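Local coordinates for protein angiotensin-converting enzyme (Anopheles gambiae, PDB 6S1Y) that probably acts as a zinc-dependent peptidase of the angiotensin-converting enzyme family, removing dipeptides from the C-terminal end of peptide substrates, at residues A[33-36]-A[37-41]; A[47-50]-A[51-54]; A[97-100]-A[101-104]; A[484-487]-A[488-492]. All blocks are in the same frame, centred on the assembly; numbering follows the deposited sequence.

In the fold
All four contacts are local, between residues up to about five apart, so none closes a long loop; they follow one another in series and neither nest nor cross. Interaction 1 lies near the end of helix 12-42, and interaction 2 on helix 46-70, which follows it. These two touch, Tyr40 packing against Leu49 and Lys52, with centres about 8 Å apart. Interaction 3 starts helix 100-119, whose Phe103 rests on helix 46-70; its centre is about 15 Å from that of interaction 2. Interaction 4 comes much later in the chain, around helix 486-489, where it brings helix 100-119 and the ligand pocket together.

Interaction 1. Residues A[33-36]-A[37-41]; sequences QTLA and AWEYG
Near its C-terminal end, helix 12-42 pairs Gln33, Thr34, Leu35 and Ala36 with Ala37, Trp38, Glu39 and Tyr40 by the i to i+4 bonding of an alpha-helix. Trp38 N donates to Thr34 O at 2.9 Å. Ala37 N reaches Gln33 O at 3.0 Å, and Glu39 N reaches Leu35 O at 3.1 Å. Tyr40 N meets Ala36 O over 3.2 Å, with a nearly straight N-H (169°).

The side chains use this frame differently. Glu39 CG lies beside its own backbone N (chi1 -76°), which brings it to 4.3 Å from Leu35 CD2 on the outer side of the helix; the chain then bends at chi2. Trp38 sets CB against the turn, 3.4 Å from Leu35 O. Its CG stands anti to the backbone N (chi1 169°), and the indole reaches away to meet Trp331 and Phe333 edge-to-face and Arg340 in a cation-pi contact. Small residues suit the two crowded places: Ala36 touches Ala55 of helix 46-70, and Ala37 touches Trp331 of strand 329-332. Thr34, also buried, turns OG1 back to Lys30 O and packs its side chain on Phe333 and Phe334.

Because the four carbonyl oxygens are satisfied within the helix, its buried flank can be apolar and aromatic, and the indole's electron-rich face probably helps to stabilise the arginine's charge.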
# COMPACT_ATOMS: atom_id res chain seq x y z
N GLN A 33 -22.22 -8.89 1.06
CA GLN A 33 -21.73 -7.65 1.64
C GLN A 33 -20.67 -7.01 0.74
O GLN A 33 -20.72 -5.80 0.47
CB GLN A 33 -21.19 -7.94 3.03
CG GLN A 33 -20.70 -6.74 3.75
CD GLN A 33 -19.22 -6.83 3.97
OE1 GLN A 33 -18.76 -7.40 4.96
NE2 GLN A 33 -18.46 -6.28 3.02
N THR A 34 -19.73 -7.81 0.25
CA THR A 34 -18.72 -7.29 -0.67
C THR A 34 -19.37 -6.66 -1.89
O THR A 34 -18.95 -5.58 -2.35
CB THR A 34 -17.79 -8.42 -1.09
OG1 THR A 34 -17.04 -8.87 0.03
CG2 THR A 34 -16.83 -7.93 -2.14
N LEU A 35 -20.39 -7.32 -2.44
CA LEU A 35 -21.04 -6.82 -3.64
C LEU A 35 -21.64 -5.44 -3.41
O LEU A 35 -21.48 -4.54 -4.25
CB LEU A 35 -22.11 -7.81 -4.09
CG LEU A 35 -22.36 -7.95 -5.58
CD1 LEU A 35 -23.33 -9.11 -5.80
CD2 LEU A 35 -22.88 -6.66 -6.17
N ALA A 36 -22.32 -5.25 -2.28
CA ALA A 36 -22.91 -3.95 -1.99
C ALA A 36 -21.83 -2.90 -1.79
O ALA A 36 -22.01 -1.74 -2.18
CB ALA A 36 -23.81 -4.05 -0.77
N ALA A 37 -20.68 -3.28 -1.21
CA ALA A 37 -19.58 -2.34 -1.03
C ALA A 37 -19.00 -1.93 -2.38
O ALA A 37 -18.67 -0.76 -2.59
CB ALA A 37 -18.51 -2.96 -0.14
N TRP A 38 -18.89 -2.87 -3.31
CA TRP A 38 -18.44 -2.52 -4.65
C TRP A 38 -19.35 -1.48 -5.30
O TRP A 38 -18.87 -0.53 -5.94
CB TRP A 38 -18.37 -3.78 -5.51
CG TRP A 38 -18.17 -3.51 -6.95
CD1 TRP A 38 -19.15 -3.33 -7.89
CD2 TRP A 38 -16.92 -3.39 -7.64
NE1 TRP A 38 -18.58 -3.12 -9.12
CE2 TRP A 38 -17.21 -3.15 -9.00
CE3 TRP A 38 -15.58 -3.49 -7.24
CZ2 TRP A 38 -16.22 -2.99 -9.96
CZ3 TRP A 38 -14.58 -3.33 -8.21
CH2 TRP A 38 -14.91 -3.07 -9.55
N GLU A 39 -20.66 -1.66 -5.18
CA GLU A 39 -21.58 -0.74 -5.84
C GLU A 39 -21.43 0.67 -5.29
O GLU A 39 -21.41 1.65 -6.04
CB GLU A 39 -23.02 -1.24 -5.68
CG GLU A 39 -23.36 -2.42 -6.60
CD GLU A 39 -23.27 -2.05 -8.07
OE1 GLU A 39 -22.64 -2.80 -8.85
OE2 GLU A 39 -23.82 -0.99 -8.45
N TYR A 40 -21.29 0.80 -3.97
CA TYR A 40 -21.00 2.10 -3.40
C TYR A 40 -19.65 2.60 -3.88
O TYR A 40 -19.52 3.73 -4.37
CB TYR A 40 -21.08 2.01 -1.88
CG TYR A 40 -20.85 3.32 -1.19
CD1 TYR A 40 -21.72 4.39 -1.38
CD2 TYR A 40 -19.76 3.49 -0.34
CE1 TYR A 40 -21.50 5.59 -0.76
CE2 TYR A 40 -19.54 4.69 0.29
CZ TYR A 40 -20.42 5.74 0.08
OH TYR A 40 -20.20 6.94 0.71
N GLY A 41 -18.61 1.76 -3.78
CA GLY A 41 -17.28 2.19 -4.18
C GLY A 41 -17.25 2.72 -5.60
O GLY A 41 -16.50 3.66 -5.89

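Interaction 2. Residues A[47-50]-A[51-54]; sequences FNLS and KKTK. With NAG (2-acetamido-2-deoxy-beta-D-glucopyranose), chain B; NAG (2-acetamido-2-deoxy-beta-D-glucopyranose), chain C.
Phe47 and Lys51, one turn apart, cross with the lysine's CD lying 3.8 Å from the ring's CE2. The phenyl is set there by a first torsion that places CG anti to the backbone N (chi1 174°), while the lysine chain kinks at chi3, which is only 19° and so close to eclipsed. Over one face of the same ring sits the acetamido methyl C8 of the second sugar (NAG, chain C), 3.6 Å above the plane and over its centre. A flat apolar ring suits this place because it can take a methyl group and a lysine methylene at once.

Asn48 turns its amide to the first sugar (NAG, chain B): ND2 makes a weak bond of 3.2 Å to ring oxygen O5, while Asn43 O is its stronger partner. Lys51 NZ gives a 3.0 Å bond to a water near Asn48 OD1, but that water sits doubtfully close to the oxygen.

All this lies on the first two turns of helix 46-70, under the glycan, with regular backbone bonds such as Thr53 N to Leu49 O (2.9 Å). On another flank Leu49 CD1 meets Thr53 CG2 at 3.7 Å. Thr53 OG1, placed between its own N and carbonyl carbon (chi1 73°), makes a weak 3.4 Å bond to Ser50 O. Lys52 runs out extended, and its methylenes lie along Ala37 and Tyr40 of helix 12-42.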
# COMPACT_ATOMS: atom_id res chain seq x y z
N PHE A 47 -28.11 6.49 -1.40
CA PHE A 47 -28.85 5.24 -1.52
C PHE A 47 -27.91 4.05 -1.48
O PHE A 47 -28.16 3.07 -0.75
CB PHE A 47 -29.65 5.22 -2.81
CG PHE A 47 -30.32 3.90 -3.06
CD1 PHE A 47 -31.47 3.56 -2.38
CD2 PHE A 47 -29.80 3.01 -3.99
CE1 PHE A 47 -32.10 2.35 -2.61
CE2 PHE A 47 -30.42 1.80 -4.22
CZ PHE A 47 -31.58 1.46 -3.54
N ASN A 48 -26.83 4.09 -2.28
CA ASN A 48 -25.89 2.97 -2.32
C ASN A 48 -25.15 2.80 -1.00
O ASN A 48 -24.78 1.69 -0.64
CB ASN A 48 -24.89 3.17 -3.45
CG ASN A 48 -25.51 2.89 -4.83
OD1 ASN A 48 -26.59 2.32 -4.93
ND2 ASN A 48 -24.82 3.30 -5.88
N LEU A 49 -24.95 3.89 -0.25
CA LEU A 49 -24.36 3.75 1.07
C LEU A 49 -25.28 2.98 2.00
O LEU A 49 -24.82 2.10 2.74
CB LEU A 49 -24.03 5.12 1.66
CG LEU A 49 -23.45 5.06 3.08
CD1 LEU A 49 -22.26 4.11 3.22
CD2 LEU A 49 -23.05 6.47 3.48
N SER A 50 -26.59 3.27 1.97
CA SER A 50 -27.52 2.56 2.85
C SER A 50 -27.52 1.06 2.57
O SER A 50 -27.58 0.25 3.49
CB SER A 50 -28.93 3.10 2.69
OG SER A 50 -28.94 4.49 2.92
N LYS A 51 -27.46 0.68 1.29
CA LYS A 51 -27.39 -0.74 0.97
C LYS A 51 -26.07 -1.34 1.41
O LYS A 51 -26.03 -2.50 1.86
CB LYS A 51 -27.60 -0.94 -0.53
CG LYS A 51 -29.05 -1.22 -0.89
CD LYS A 51 -29.26 -1.27 -2.40
CE LYS A 51 -27.97 -1.51 -3.20
NZ LYS A 51 -28.25 -1.77 -4.66
N LYS A 52 -24.97 -0.59 1.31
CA LYS A 52 -23.70 -1.11 1.78
C LYS A 52 -23.74 -1.39 3.28
O LYS A 52 -23.29 -2.45 3.74
CB LYS A 52 -22.56 -0.13 1.47
CG LYS A 52 -21.28 -0.43 2.25
CD LYS A 52 -20.15 0.51 1.84
CE LYS A 52 -18.85 0.14 2.55
NZ LYS A 52 -17.68 0.71 1.83
N THR A 53 -24.28 -0.46 4.07
CA THR A 53 -24.28 -0.71 5.51
C THR A 53 -25.34 -1.73 5.90
O THR A 53 -25.11 -2.53 6.81
CB THR A 53 -24.44 0.59 6.29
OG1 THR A 53 -25.77 1.07 6.19
CG2 THR A 53 -23.50 1.68 5.77
N LYS A 54 -26.49 -1.74 5.23
CA LYS A 54 -27.46 -2.80 5.46
C LYS A 54 -26.84 -4.18 5.24
O LYS A 54 -26.94 -5.07 6.09
CB LYS A 54 -28.68 -2.63 4.56
CG LYS A 54 -29.85 -3.57 4.94
CD LYS A 54 -30.64 -4.07 3.73
CE LYS A 54 -31.19 -5.50 3.97
NZ LYS A 54 -31.87 -5.63 5.31
C1 NAG B . -25.61 4.99 -9.34
C2 NAG B . -26.13 4.39 -10.65
C3 NAG B . -27.60 4.76 -10.88
C4 NAG B . -28.45 4.40 -9.68
C5 NAG B . -27.85 5.05 -8.44
C6 NAG B . -28.58 4.71 -7.16
C7 NAG B . -24.55 4.01 -12.49
C8 NAG B . -23.79 4.63 -13.62
N2 NAG B . -25.31 4.84 -11.77
O3 NAG B . -28.06 4.08 -12.05
O4 NAG B . -29.78 4.89 -9.81
O5 NAG B . -26.49 4.62 -8.27
O6 NAG B . -28.17 5.56 -6.09
O7 NAG B . -24.48 2.82 -12.24
C1 NAG C . -30.78 4.02 -10.38
C2 NAG C . -32.17 4.36 -9.78
C3 NAG C . -33.26 3.51 -10.45
C4 NAG C . -33.15 3.53 -11.96
C5 NAG C . -31.72 3.25 -12.41
C6 NAG C . -31.55 3.40 -13.91
C7 NAG C . -32.41 5.13 -7.46
C8 NAG C . -32.42 4.73 -6.02
N2 NAG C . -32.19 4.15 -8.35
O3 NAG C . -34.53 4.04 -10.07
O4 NAG C . -34.00 2.53 -12.50
O5 NAG C . -30.83 4.18 -11.79
O6 NAG C . -30.18 3.42 -14.29
O7 NAG C . -32.58 6.30 -7.80
O HOH W 1 -27.40 0.54 -6.39

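Interaction 3. Residues A[97-100]-A[101-104]; sequences ALPA and DQFK
Pro99 O takes the N-H of Phe103 at 2.9 Å, the donor lying in the carbonyl plane and the N-H pointing almost straight at the oxygen (163°). One residue further on, Lys104 N donates to Ala100 O at 3.0 Å.

Pro99 is the N-cap of helix 100-119. Proline suits that place because its fixed phi matches the extended approach to the helix and the position before the first turn needs no N-H of its own. Two side chains of the first turn lean on its ring. Gln102, extended beyond CG, brings OE1 to a tight 3.0 Å from Pro99 CG, and Asp101 brings OD1 to 3.3 Å from Pro99 CB. The aspartate's CG sits between its backbone N and carbonyl carbon (chi1 55°), which turns the carboxylate back toward the helix start; a negative charge here probably interacts favourably with the helix dipole.

On the inner flank the residue before the cap and the fourth after it form a hydrophobic staple: Leu98 CB faces Phe103 CB at 4.4 Å. Leu98 CD1 also lies 4.1 Å from Gln102 O. Beyond CB the phenyl of Phe103 leads away from the turn and beds on Ala56 and Ala60 of helix 46-70, small residues that admit an aromatic ring. Gln102 and Pro99 instead touch Arg184 of helix 168-184.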
# COMPACT_ATOMS: atom_id res chain seq x y z
N ALA A 97 -18.39 -7.46 16.52
CA ALA A 97 -18.66 -7.68 17.94
C ALA A 97 -19.55 -6.61 18.54
O ALA A 97 -20.05 -6.81 19.65
CB ALA A 97 -17.35 -7.74 18.73
N LEU A 98 -19.78 -5.50 17.86
CA LEU A 98 -20.53 -4.42 18.49
C LEU A 98 -22.03 -4.64 18.35
O LEU A 98 -22.50 -5.25 17.38
CB LEU A 98 -20.17 -3.08 17.85
CG LEU A 98 -18.74 -2.56 18.01
CD1 LEU A 98 -18.47 -1.55 16.89
CD2 LEU A 98 -18.50 -1.92 19.37
N PRO A 99 -22.83 -4.15 19.30
CA PRO A 99 -24.27 -4.09 19.06
C PRO A 99 -24.54 -3.35 17.76
O PRO A 99 -23.81 -2.43 17.39
CB PRO A 99 -24.82 -3.34 20.28
CG PRO A 99 -23.62 -2.67 20.92
CD PRO A 99 -22.43 -3.52 20.58
N ALA A 100 -25.59 -3.78 17.06
CA ALA A 100 -25.79 -3.34 15.68
C ALA A 100 -25.88 -1.83 15.57
O ALA A 100 -25.45 -1.27 14.56
CB ALA A 100 -27.05 -3.99 15.11
N ASP A 101 -26.45 -1.15 16.57
CA ASP A 101 -26.54 0.31 16.47
C ASP A 101 -25.15 0.93 16.41
O ASP A 101 -24.88 1.82 15.60
CB ASP A 101 -27.33 0.88 17.64
CG ASP A 101 -26.77 0.47 18.97
OD1 ASP A 101 -26.33 -0.70 19.06
OD2 ASP A 101 -26.75 1.30 19.91
N GLN A 102 -24.24 0.46 17.28
CA GLN A 102 -22.88 0.99 17.30
C GLN A 102 -22.08 0.54 16.08
O GLN A 102 -21.22 1.27 15.60
CB GLN A 102 -22.17 0.57 18.59
CG GLN A 102 -22.67 1.26 19.87
CD GLN A 102 -21.84 0.88 21.10
OE1 GLN A 102 -21.92 -0.25 21.59
NE2 GLN A 102 -21.00 1.80 21.57
N PHE A 103 -22.36 -0.67 15.57
CA PHE A 103 -21.75 -1.12 14.32
C PHE A 103 -22.08 -0.16 13.19
O PHE A 103 -21.18 0.34 12.49
CB PHE A 103 -22.24 -2.53 14.01
CG PHE A 103 -21.68 -3.12 12.74
CD1 PHE A 103 -20.51 -3.86 12.76
CD2 PHE A 103 -22.34 -2.96 11.53
CE1 PHE A 103 -19.98 -4.40 11.60
CE2 PHE A 103 -21.82 -3.52 10.35
CZ PHE A 103 -20.64 -4.24 10.39
N LYS A 104 -23.36 0.14 12.98
CA LYS A 104 -23.71 1.03 11.89
C LYS A 104 -23.22 2.45 12.15
O LYS A 104 -22.99 3.21 11.21
CB LYS A 104 -25.22 1.01 11.65
CG LYS A 104 -25.75 -0.39 11.40
CD LYS A 104 -27.16 -0.35 10.80
CE LYS A 104 -28.09 -1.37 11.45
NZ LYS A 104 -29.49 -0.85 11.43

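Interaction 4. Residues A[484-487]-A[488-492]; sequences AKYH and VSADV. With KSN ((2~{S})-2-[[(4~{S})-4-azanyl-5-oxidanyl-5-oxidanylidene-pentanoyl]amino]pentanedioic acid), chain H.
Lys485 O, Tyr486 O and His487 O take the backbone N-H groups that build and end the short helix 486-489. Val488 N donates to Lys485 O at 2.9 Å from well above the carbonyl plane, and Ser489 N adds a weak bond to the same oxygen. Tyr486 O receives Ala490 N at 2.9 Å. The C-terminal end closes with Val492 N to His487 O, 2.9 Å and in the carbonyl plane, and Asp491 N to Val488 O at 3.3 Å.

Van der Waals and CH-pi contacts join the side chains. Ala490 CB stands over one face of the Tyr486 ring, 3.9 Å from its centroid and 24° off the normal, a CH-pi contact that the small methyl makes easily. Val492 CG1 lies 3.8 Å from His487 CD2, the two side chains passing at a slant.

Polar ends point outward from the turn. Lys485, anti at its first torsion (chi1 173°) and bent at the second, carries NZ to 2.9 Å from carboxylate oxygen O19 of the bound ligand KSN, and NZ also bonds Gln255. His487 CE1 comes within 3.5 Å of the same O19. Tyr486 OH bonds Glu114 of helix 100-119, while the Asp491 carboxylate reaches Tyr95 and Tyr174.

With its positive phi, Asp491 is the C-prime residue of a Schellman motif. The preceding turn forms one wall of the ligand pocket near the zinc site, where Lys485, Gln255 and Tyr494 gather round a carboxylate, consistent with the substrate C-terminus site of this peptidase family.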
# COMPACT_ATOMS: atom_id res chain seq x y z
N ALA A 484 -6.28 13.42 5.30
CA ALA A 484 -5.93 13.76 3.94
C ALA A 484 -5.26 12.61 3.19
O ALA A 484 -4.94 12.74 2.01
CB ALA A 484 -5.01 14.97 3.92
N LYS A 485 -5.01 11.50 3.87
CA LYS A 485 -4.42 10.30 3.27
C LYS A 485 -5.50 9.23 3.21
O LYS A 485 -6.17 8.98 4.23
CB LYS A 485 -3.21 9.83 4.08
CG LYS A 485 -2.62 8.52 3.67
CD LYS A 485 -2.03 8.57 2.27
CE LYS A 485 -1.62 7.17 1.80
NZ LYS A 485 -1.42 7.10 0.30
N TYR A 486 -5.68 8.63 2.03
CA TYR A 486 -6.83 7.77 1.78
C TYR A 486 -7.02 6.76 2.90
O TYR A 486 -8.10 6.66 3.47
CB TYR A 486 -6.68 7.01 0.43
CG TYR A 486 -7.80 5.99 0.23
CD1 TYR A 486 -9.09 6.39 -0.10
CD2 TYR A 486 -7.59 4.63 0.43
CE1 TYR A 486 -10.13 5.48 -0.25
CE2 TYR A 486 -8.64 3.70 0.27
CZ TYR A 486 -9.90 4.14 -0.07
OH TYR A 486 -10.95 3.26 -0.23
N HIS A 487 -5.96 6.01 3.23
CA HIS A 487 -6.10 4.88 4.14
C HIS A 487 -6.51 5.30 5.55
O HIS A 487 -7.02 4.47 6.32
CB HIS A 487 -4.80 4.09 4.21
CG HIS A 487 -4.35 3.58 2.88
ND1 HIS A 487 -4.06 4.42 1.83
CD2 HIS A 487 -4.19 2.32 2.41
CE1 HIS A 487 -3.72 3.71 0.78
NE2 HIS A 487 -3.80 2.43 1.10
N VAL A 488 -6.30 6.56 5.91
CA VAL A 488 -6.77 7.04 7.20
C VAL A 488 -8.27 7.30 7.15
O VAL A 488 -9.02 6.82 8.01
CB VAL A 488 -5.98 8.30 7.60
CG1 VAL A 488 -6.53 8.88 8.89
CG2 VAL A 488 -4.49 7.99 7.80
N SER A 489 -8.73 8.04 6.13
CA SER A 489 -10.16 8.27 5.95
C SER A 489 -10.95 6.99 5.74
O SER A 489 -12.14 6.95 6.06
CB SER A 489 -10.40 9.19 4.75
OG SER A 489 -10.26 10.55 5.06
N ALA A 490 -10.33 5.95 5.17
CA ALA A 490 -11.02 4.69 4.88
C ALA A 490 -10.72 3.58 5.88
O ALA A 490 -11.13 2.44 5.66
CB ALA A 490 -10.67 4.18 3.47
N ASP A 491 -9.99 3.87 6.95
CA ASP A 491 -9.72 2.88 7.99
C ASP A 491 -9.12 1.61 7.40
O ASP A 491 -9.58 0.50 7.67
CB ASP A 491 -11.00 2.57 8.77
CG ASP A 491 -10.80 1.47 9.80
OD1 ASP A 491 -9.71 1.43 10.42
OD2 ASP A 491 -11.72 0.65 9.99
N VAL A 492 -8.07 1.78 6.60
CA VAL A 492 -7.29 0.66 6.08
C VAL A 492 -5.96 0.66 6.80
O VAL A 492 -5.22 1.65 6.74
CB VAL A 492 -7.09 0.76 4.56
CG1 VAL A 492 -6.22 -0.37 4.09
CG2 VAL A 492 -8.45 0.74 3.83
C10 KSN H . -8.20 -1.00 -0.22
C13 KSN H . -4.09 -1.41 -2.36
C17 KSN H . -0.56 4.03 -1.54
C02 KSN H . -0.04 2.68 -2.07
C03 KSN H . -1.08 1.56 -2.15
C04 KSN H . -2.55 1.96 -2.18
C05 KSN H . -3.33 1.51 -3.44
C07 KSN H . -4.88 -0.10 -2.15
C08 KSN H . -6.38 -0.31 -1.95
C09 KSN H . -6.71 -1.03 -0.63
N01 KSN H . 1.07 2.20 -1.24
N06 KSN H . -4.47 0.58 -3.38
O11 KSN H . -8.97 -0.13 -0.73
O12 KSN H . -8.66 -1.82 0.63
O14 KSN H . -4.02 -1.88 -3.53
O15 KSN H . -3.50 -2.00 -1.43
O16 KSN H . -3.05 2.00 -4.50
O18 KSN H . -1.07 4.83 -2.37
O19 KSN H . -0.50 4.39 -0.33